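Local coordinates for protein glutathione S-transferase (Ceriporiopsis subvermispora, PDB 6J3E) that probably transfers glutathione to electrophilic substrates as a serine-type glutathione S-transferase of a white-rot fungus, at residues 175-189 / 228-240. Numbering follows the deposited sequence.
Sequences WEKIRAGFGQIAKWL and EWKDFETWDDGKW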
# COMPACT_ATOMS: atom_id res chain seq x y z
N TRP A 175 -12.10 -13.93 -10.13
CA TRP A 175 -12.02 -14.49 -8.79
C TRP A 175 -10.58 -14.75 -8.39
O TRP A 175 -10.17 -14.43 -7.27
CB TRP A 175 -12.83 -15.78 -8.69
CG TRP A 175 -14.25 -15.52 -8.36
CD1 TRP A 175 -15.34 -15.84 -9.12
CD2 TRP A 175 -14.74 -14.84 -7.20
NE1 TRP A 175 -16.50 -15.42 -8.49
CE2 TRP A 175 -16.15 -14.79 -7.32
CE3 TRP A 175 -14.14 -14.27 -6.08
CZ2 TRP A 175 -16.96 -14.20 -6.35
CZ3 TRP A 175 -14.95 -13.68 -5.12
CH2 TRP A 175 -16.34 -13.66 -5.26
N GLU A 176 -9.80 -15.29 -9.32
CA GLU A 176 -8.41 -15.61 -9.04
C GLU A 176 -7.67 -14.36 -8.59
O GLU A 176 -6.91 -14.39 -7.62
CB GLU A 176 -7.78 -16.24 -10.28
CG GLU A 176 -6.29 -16.17 -10.34
CD GLU A 176 -5.75 -16.83 -11.62
OE1 GLU A 176 -6.03 -16.34 -12.73
OE2 GLU A 176 -5.04 -17.85 -11.51
N LYS A 177 -7.92 -13.25 -9.28
CA LYS A 177 -7.31 -11.99 -8.91
C LYS A 177 -7.82 -11.50 -7.56
O LYS A 177 -7.06 -10.92 -6.78
CB LYS A 177 -7.55 -10.97 -10.01
CG LYS A 177 -6.47 -9.92 -10.11
CD LYS A 177 -6.55 -9.09 -11.42
CE LYS A 177 -5.70 -7.81 -11.36
NZ LYS A 177 -6.49 -6.65 -10.80
N ILE A 178 -9.09 -11.75 -7.27
CA ILE A 178 -9.62 -11.33 -5.97
C ILE A 178 -9.00 -12.15 -4.86
O ILE A 178 -8.64 -11.61 -3.81
CB ILE A 178 -11.16 -11.43 -5.94
CG1 ILE A 178 -11.79 -10.44 -6.92
CG2 ILE A 178 -11.68 -11.21 -4.51
CD1 ILE A 178 -13.23 -10.80 -7.29
N ARG A 179 -8.90 -13.46 -5.05
CA ARG A 179 -8.33 -14.31 -4.01
C ARG A 179 -6.88 -13.95 -3.76
O ARG A 179 -6.45 -13.86 -2.61
CB ARG A 179 -8.46 -15.79 -4.38
CG ARG A 179 -8.34 -16.70 -3.15
CD ARG A 179 -7.95 -18.14 -3.47
NE ARG A 179 -9.12 -19.01 -3.53
CZ ARG A 179 -9.42 -19.94 -2.63
NH1 ARG A 179 -8.62 -20.15 -1.59
NH2 ARG A 179 -10.52 -20.69 -2.78
N ALA A 180 -6.11 -13.72 -4.82
CA ALA A 180 -4.72 -13.33 -4.63
C ALA A 180 -4.61 -11.99 -3.89
O ALA A 180 -3.72 -11.80 -3.04
CB ALA A 180 -4.00 -13.30 -5.98
N GLY A 181 -5.54 -11.07 -4.16
CA GLY A 181 -5.56 -9.82 -3.43
C GLY A 181 -5.71 -10.02 -1.93
O GLY A 181 -4.94 -9.48 -1.13
N PHE A 182 -6.70 -10.81 -1.52
CA PHE A 182 -6.82 -11.08 -0.10
C PHE A 182 -5.65 -11.91 0.43
O PHE A 182 -5.36 -11.84 1.62
CB PHE A 182 -8.15 -11.76 0.20
CG PHE A 182 -9.29 -10.81 0.18
CD1 PHE A 182 -9.91 -10.48 -1.02
CD2 PHE A 182 -9.73 -10.22 1.36
CE1 PHE A 182 -10.96 -9.59 -1.03
CE2 PHE A 182 -10.79 -9.33 1.36
CZ PHE A 182 -11.40 -9.01 0.16
N GLY A 183 -4.98 -12.68 -0.42
CA GLY A 183 -3.83 -13.45 0.02
C GLY A 183 -2.67 -12.56 0.41
O GLY A 183 -1.86 -12.92 1.27
N GLN A 184 -2.56 -11.40 -0.22
CA GLN A 184 -1.56 -10.44 0.20
C GLN A 184 -1.93 -9.84 1.54
O GLN A 184 -1.05 -9.58 2.38
CB GLN A 184 -1.39 -9.36 -0.84
CG GLN A 184 -1.02 -9.89 -2.18
CD GLN A 184 -1.18 -8.82 -3.23
OE1 GLN A 184 -2.13 -8.83 -4.01
NE2 GLN A 184 -0.24 -7.87 -3.23
N ILE A 185 -3.21 -9.59 1.78
CA ILE A 185 -3.58 -9.06 3.08
C ILE A 185 -3.23 -10.07 4.15
O ILE A 185 -2.61 -9.73 5.17
CB ILE A 185 -5.06 -8.66 3.13
CG1 ILE A 185 -5.39 -7.67 2.02
CG2 ILE A 185 -5.39 -8.00 4.49
CD1 ILE A 185 -6.75 -6.99 2.23
N ALA A 186 -3.56 -11.35 3.91
CA ALA A 186 -3.26 -12.39 4.87
C ALA A 186 -1.77 -12.44 5.18
O ALA A 186 -1.37 -12.49 6.34
CB ALA A 186 -3.76 -13.75 4.37
N LYS A 187 -0.93 -12.37 4.14
CA LYS A 187 0.51 -12.36 4.36
C LYS A 187 0.95 -11.12 5.14
O LYS A 187 1.78 -11.21 6.04
CB LYS A 187 1.25 -12.49 3.02
CG LYS A 187 1.53 -13.95 2.60
CD LYS A 187 1.95 -14.82 3.83
CE LYS A 187 3.08 -15.83 3.53
NZ LYS A 187 3.87 -16.18 4.76
N TRP A 188 0.35 -9.95 4.85
CA TRP A 188 0.65 -8.77 5.66
C TRP A 188 0.36 -9.01 7.13
O TRP A 188 1.11 -8.55 8.00
CB TRP A 188 -0.14 -7.56 5.19
CG TRP A 188 0.06 -7.21 3.79
CD1 TRP A 188 1.06 -7.63 2.97
CD2 TRP A 188 -0.79 -6.38 3.00
NE1 TRP A 188 0.89 -7.10 1.72
CE2 TRP A 188 -0.24 -6.33 1.71
CE3 TRP A 188 -1.96 -5.67 3.26
CZ2 TRP A 188 -0.82 -5.59 0.68
CZ3 TRP A 188 -2.54 -4.94 2.23
CH2 TRP A 188 -1.96 -4.91 0.96
N LEU A 189 -0.75 -9.70 7.43
CA LEU A 189 -1.22 -9.89 8.79
C LEU A 189 -0.44 -10.95 9.55
O LEU A 189 -0.65 -11.07 10.76
CB LEU A 189 -2.70 -10.26 8.80
CG LEU A 189 -3.54 -9.04 8.53
CD1 LEU A 189 -5.02 -9.42 8.29
CD2 LEU A 189 -3.37 -8.06 9.71
N GLU A 228 -20.57 -18.57 -4.24
CA GLU A 228 -19.34 -17.78 -4.23
C GLU A 228 -19.02 -17.28 -2.83
O GLU A 228 -17.87 -17.34 -2.40
CB GLU A 228 -19.45 -16.64 -5.24
CG GLU A 228 -19.48 -17.16 -6.69
CD GLU A 228 -19.69 -16.06 -7.72
OE1 GLU A 228 -19.24 -16.23 -8.89
OE2 GLU A 228 -20.30 -15.02 -7.38
N TRP A 229 -20.03 -16.84 -2.09
CA TRP A 229 -19.74 -16.33 -0.75
C TRP A 229 -19.39 -17.46 0.21
O TRP A 229 -18.47 -17.32 1.04
CB TRP A 229 -20.90 -15.53 -0.17
CG TRP A 229 -20.65 -15.32 1.27
CD1 TRP A 229 -21.28 -15.94 2.31
CD2 TRP A 229 -19.66 -14.46 1.86
NE1 TRP A 229 -20.76 -15.50 3.51
CE2 TRP A 229 -19.76 -14.60 3.26
CE3 TRP A 229 -18.71 -13.58 1.34
CZ2 TRP A 229 -18.95 -13.89 4.14
CZ3 TRP A 229 -17.90 -12.87 2.22
CH2 TRP A 229 -18.02 -13.04 3.60
N LYS A 230 -20.13 -18.57 0.15
CA LYS A 230 -19.79 -19.67 1.04
C LYS A 230 -18.38 -20.18 0.76
O LYS A 230 -17.69 -20.61 1.69
CB LYS A 230 -20.85 -20.79 0.93
CG LYS A 230 -21.88 -20.73 2.11
CD LYS A 230 -21.14 -20.68 3.50
CE LYS A 230 -21.95 -21.10 4.79
NZ LYS A 230 -22.71 -20.04 5.51
N ASP A 231 -17.91 -20.06 -0.48
CA ASP A 231 -16.51 -20.34 -0.79
C ASP A 231 -15.59 -19.28 -0.20
O ASP A 231 -14.51 -19.61 0.32
CB ASP A 231 -16.32 -20.42 -2.30
CG ASP A 231 -14.85 -20.59 -2.70
OD1 ASP A 231 -14.21 -21.58 -2.26
OD2 ASP A 231 -14.34 -19.73 -3.45
N PHE A 232 -16.01 -18.01 -0.26
CA PHE A 232 -15.18 -16.92 0.24
C PHE A 232 -14.82 -17.13 1.70
O PHE A 232 -13.71 -16.80 2.13
CB PHE A 232 -15.90 -15.58 0.06
CG PHE A 232 -15.02 -14.37 0.22
CD1 PHE A 232 -14.65 -13.91 1.47
CD2 PHE A 232 -14.57 -13.67 -0.89
CE1 PHE A 232 -13.86 -12.79 1.61
CE2 PHE A 232 -13.78 -12.53 -0.75
CZ PHE A 232 -13.42 -12.11 0.50
N GLU A 233 -15.75 -17.67 2.50
CA GLU A 233 -15.42 -17.75 3.91
C GLU A 233 -14.51 -18.92 4.25
O GLU A 233 -14.13 -19.06 5.42
CB GLU A 233 -16.68 -17.80 4.80
CG GLU A 233 -17.99 -18.22 4.19
CD GLU A 233 -19.12 -18.09 5.20
OE1 GLU A 233 -19.38 -16.95 5.67
OE2 GLU A 233 -19.69 -19.13 5.57
N THR A 234 -14.13 -19.75 3.27
CA THR A 234 -13.09 -20.74 3.52
C THR A 234 -11.70 -20.22 3.19
O THR A 234 -10.71 -20.91 3.47
CB THR A 234 -13.33 -22.00 2.71
OG1 THR A 234 -12.82 -21.81 1.38
CG2 THR A 234 -14.81 -22.33 2.65
N TRP A 235 -11.59 -19.05 2.57
CA TRP A 235 -10.29 -18.56 2.15
C TRP A 235 -9.40 -18.29 3.36
O TRP A 235 -9.86 -17.79 4.39
CB TRP A 235 -10.42 -17.28 1.34
CG TRP A 235 -11.10 -17.43 0.04
CD1 TRP A 235 -11.63 -18.56 -0.51
CD2 TRP A 235 -11.31 -16.38 -0.91
NE1 TRP A 235 -12.17 -18.28 -1.74
CE2 TRP A 235 -11.99 -16.95 -2.01
CE3 TRP A 235 -11.01 -15.01 -0.94
CZ2 TRP A 235 -12.36 -16.20 -3.12
CZ3 TRP A 235 -11.37 -14.26 -2.05
CH2 TRP A 235 -12.05 -14.86 -3.12
N ASP A 236 -8.11 -18.59 3.20
CA ASP A 236 -7.11 -18.28 4.21
C ASP A 236 -7.54 -18.79 5.58
O ASP A 236 -7.60 -18.03 6.55
CB ASP A 236 -6.83 -16.78 4.26
CG ASP A 236 -6.31 -16.24 2.94
OD1 ASP A 236 -5.20 -16.65 2.53
OD2 ASP A 236 -7.01 -15.40 2.33
N ASP A 237 -7.89 -20.08 5.63
CA ASP A 237 -8.28 -20.72 6.88
C ASP A 237 -9.41 -19.93 7.54
O ASP A 237 -9.44 -19.75 8.76
CB ASP A 237 -7.06 -20.87 7.80
CG ASP A 237 -7.31 -21.83 8.95
OD1 ASP A 237 -7.34 -23.06 8.71
OD2 ASP A 237 -7.45 -21.36 10.10
N GLY A 238 -10.32 -19.43 6.70
CA GLY A 238 -11.47 -18.66 7.13
C GLY A 238 -11.17 -17.28 7.66
O GLY A 238 -12.06 -16.69 8.29
N LYS A 239 -9.98 -16.74 7.40
CA LYS A 239 -9.57 -15.50 8.07
C LYS A 239 -10.60 -14.39 7.90
O LYS A 239 -10.86 -13.63 8.84
CB LYS A 239 -8.20 -15.03 7.56
CG LYS A 239 -7.75 -13.71 8.21
CD LYS A 239 -6.37 -13.28 7.73
CE LYS A 239 -5.27 -14.21 8.25
NZ LYS A 239 -5.13 -14.19 9.73
N TRP A 240 -11.20 -14.28 6.72
CA TRP A 240 -12.09 -13.16 6.48
C TRP A 240 -13.43 -13.36 7.16
O TRP A 240 -14.02 -12.39 7.68
CB TRP A 240 -12.23 -12.95 4.98
CG TRP A 240 -10.89 -13.06 4.32
CD1 TRP A 240 -10.50 -13.96 3.36
CD2 TRP A 240 -9.73 -12.27 4.63
NE1 TRP A 240 -9.18 -13.74 3.03
CE2 TRP A 240 -8.69 -12.72 3.79
CE3 TRP A 240 -9.49 -11.20 5.51
CZ2 TRP A 240 -7.41 -12.15 3.83
CZ3 TRP A 240 -8.22 -10.64 5.54
CH2 TRP A 240 -7.19 -11.11 4.71
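Arg179 lies along one face of the Trp235 indole. Its CB starts over the far rim, 3.9 Å from Trp235 CH2. CG, turned anti to the backbone N (chi1 -160°), sits over the centre of the six-membered ring, a CH-pi contact. The chain bends at chi3, which brings NE and CZ back over the pyrrole side. CZ is 3.7 Å from the centroid of the five-membered ring, a cation-pi contact with the planes 34° apart. At the tip, NH1 and NH2 both lie near Trp235 CD1. NH2 is also close to Trp235 NE1, but both are donors. NH2 makes a long salt bridge with Asp231 OD1 (3.8 Å). The other carboxylate oxygen of Asp231, OD2, accepts Trp235 NE1 at 3.1 Å and so helps fix the indole.

The Trp235 side chain is a knob in a hole: Arg179 covers one face, and Trp175 CE3, Ile178 CG2 and Phe182 CD1 meet its benzo edge. With Trp235 cut back to an alanine, the hole would probably gape, the Arg179 guanidinium would lose the ring beneath it, and Asp231 OD2 would lose its NE1 donor. Trp175 NE1 donates to Glu228 OE1 (2.9 Å, 158°), meeting it from above the carboxylate plane; Arg171 also pairs with that oxygen.

Phe182 links two aromatic neighbours. The edge of Phe232 points at its face, with CZ 3.7 Å from Phe182 CZ. Phe182 in turn puts its CD2 edge over the Trp240 face, 3.6 Å from Trp240 CE2. Trp240 NE1 is tied to Asp236 OD2.

Helix 169-189 thus packs against helix 227-232 and the start of helix 235-247 in the all-helical C-terminal domain. Helix 109-136 touches Trp175 and Ile178, and helix 206-222 touches Phe182 and Ile185.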